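Local coordinates for centrosomal protein of 192 kDa (Homo sapiens, PDB 6FVI) that is required for mitotic centrosome maturation and bipolar spindle assembly, acting as a centrosomal scaffold that activates the kinases AURKA and PLK1, at residues V53-S58 with Q97-T102. Sequence-based numbering, arbitrary orientation.
Sequences VKWHLS and QKVSIT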
# COMPACT_ATOMS: atom_id res chain seq x y z
N VAL A 53 4.25 7.30 -15.77
CA VAL A 53 3.67 7.70 -14.51
C VAL A 53 4.72 7.87 -13.44
O VAL A 53 5.52 6.96 -13.18
CB VAL A 53 2.62 6.67 -14.11
CG1 VAL A 53 2.20 6.79 -12.65
CG2 VAL A 53 1.40 6.78 -15.02
N LYS A 54 4.69 9.00 -12.76
CA LYS A 54 5.50 9.25 -11.57
C LYS A 54 4.76 8.70 -10.36
O LYS A 54 3.60 9.05 -10.18
CB LYS A 54 5.71 10.74 -11.34
CG LYS A 54 6.21 11.08 -9.93
CD LYS A 54 7.65 10.68 -9.74
CE LYS A 54 8.01 10.44 -8.27
NZ LYS A 54 8.05 11.76 -7.59
N TRP A 55 5.43 7.91 -9.53
CA TRP A 55 4.79 7.33 -8.36
C TRP A 55 5.68 7.46 -7.14
O TRP A 55 6.90 7.52 -7.25
CB TRP A 55 4.41 5.86 -8.63
CG TRP A 55 5.59 4.97 -8.89
CD1 TRP A 55 6.16 4.72 -10.10
CD2 TRP A 55 6.34 4.23 -7.93
NE1 TRP A 55 7.24 3.89 -9.95
CE2 TRP A 55 7.36 3.56 -8.63
CE3 TRP A 55 6.24 4.02 -6.54
CZ2 TRP A 55 8.28 2.72 -7.99
CZ3 TRP A 55 7.14 3.18 -5.93
CH2 TRP A 55 8.15 2.55 -6.65
N HIS A 56 5.03 7.44 -5.98
CA HIS A 56 5.72 7.52 -4.71
C HIS A 56 4.88 6.84 -3.65
O HIS A 56 3.67 7.06 -3.60
CB HIS A 56 5.93 9.00 -4.34
CG HIS A 56 6.44 9.21 -2.96
ND1 HIS A 56 7.70 8.91 -2.53
CD2 HIS A 56 5.76 9.62 -1.86
CE1 HIS A 56 7.83 9.24 -1.26
NE2 HIS A 56 6.66 9.65 -0.81
N LEU A 57 5.51 6.04 -2.81
CA LEU A 57 4.86 5.36 -1.68
C LEU A 57 5.12 6.07 -0.42
O LEU A 57 6.26 6.46 -0.18
CB LEU A 57 5.52 3.99 -1.35
CG LEU A 57 5.67 3.07 -2.51
CD1 LEU A 57 6.26 1.74 -2.23
CD2 LEU A 57 4.33 2.86 -3.22
N SER A 58 4.10 6.15 0.41
CA SER A 58 4.32 6.71 1.71
C SER A 58 3.44 6.05 2.73
O SER A 58 2.37 5.57 2.46
CB SER A 58 4.09 8.20 1.70
OG SER A 58 2.73 8.46 1.46
N GLN A 97 6.06 -2.67 -12.04
CA GLN A 97 7.10 -2.45 -11.05
C GLN A 97 6.83 -3.31 -9.83
O GLN A 97 5.80 -3.17 -9.18
CB GLN A 97 7.10 -0.98 -10.62
CG GLN A 97 8.03 -0.66 -9.45
CD GLN A 97 9.49 -0.74 -9.83
OE1 GLN A 97 9.94 0.01 -10.69
NE2 GLN A 97 10.24 -1.63 -9.19
N LYS A 98 7.78 -4.15 -9.47
CA LYS A 98 7.68 -4.90 -8.24
C LYS A 98 8.21 -4.04 -7.09
O LYS A 98 9.30 -3.46 -7.18
CB LYS A 98 8.45 -6.22 -8.35
CG LYS A 98 8.26 -7.12 -7.13
CD LYS A 98 9.29 -8.21 -7.10
CE LYS A 98 8.76 -9.47 -7.75
NZ LYS A 98 8.36 -10.45 -6.70
N VAL A 99 7.42 -3.99 -6.02
CA VAL A 99 7.84 -3.33 -4.79
C VAL A 99 8.11 -4.47 -3.78
O VAL A 99 7.21 -5.21 -3.43
CB VAL A 99 6.77 -2.36 -4.28
CG1 VAL A 99 7.21 -1.75 -2.94
CG2 VAL A 99 6.52 -1.25 -5.31
N SER A 100 9.37 -4.58 -3.37
CA SER A 100 9.79 -5.57 -2.39
C SER A 100 9.57 -5.01 -1.00
O SER A 100 9.94 -3.88 -0.72
CB SER A 100 11.24 -5.92 -2.64
OG SER A 100 11.37 -6.49 -3.94
N ILE A 101 8.97 -5.80 -0.11
CA ILE A 101 8.56 -5.30 1.19
C ILE A 101 9.10 -6.25 2.22
O ILE A 101 8.96 -7.47 2.11
CB ILE A 101 7.03 -5.15 1.29
CG1 ILE A 101 6.53 -4.31 0.11
CG2 ILE A 101 6.65 -4.46 2.59
CD1 ILE A 101 5.05 -4.06 0.12
N THR A 102 9.71 -5.68 3.26
CA THR A 102 10.27 -6.44 4.36
C THR A 102 9.56 -6.07 5.66
O THR A 102 9.16 -4.94 5.88
CB THR A 102 11.79 -6.18 4.41
OG1 THR A 102 12.37 -6.45 3.12
CG2 THR A 102 12.46 -7.02 5.47
O HOH W 1 8.67 2.24 -11.81
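W55 sets CG between its backbone N and carbonyl carbon (chi1 63°), while Q97 starts with CG opposite its own N and then bends at chi2; the two side chains cross at about a right angle. The touch is made by the benzo part of the indole, with CZ2 of W55 3.7 Å from CG of Q97, and the ring and amide planes are inclined by 40°. One water, lying in the indole plane at its edge, joins the two polar ends: it accepts from NE1 of W55 at 2.9 Å and donates to OE1 of Q97 at 2.8 Å. The other end of the amide is fixed locally, NE2 of Q97 donating almost straight (172°) to O of K98 from above the carbonyl plane. A leucine at Q97 would probably leave the bridging water without its acceptor and the K98 carbonyl without this donor. Deeper in, L57 and V99 meet tip to tip, CD1 of L57 lying 3.7 Å from CG1 of V99, and CG2 of V99 approaches CH2 of W55 more loosely. Apolar packing thus joins segments 53-58 and 97-102, nearly parallel with axes 11.3 Å apart, across the interior of this immunoglobulin-like PapD-like (ASH) domain. Strand 82-91 pairs antiparallel with both their strands, consistent with their common direction; strand 109-121 flanks 53-66, and 39-47 flanks 96-103. L45, C84 and C119 extend the core around W55 and L57.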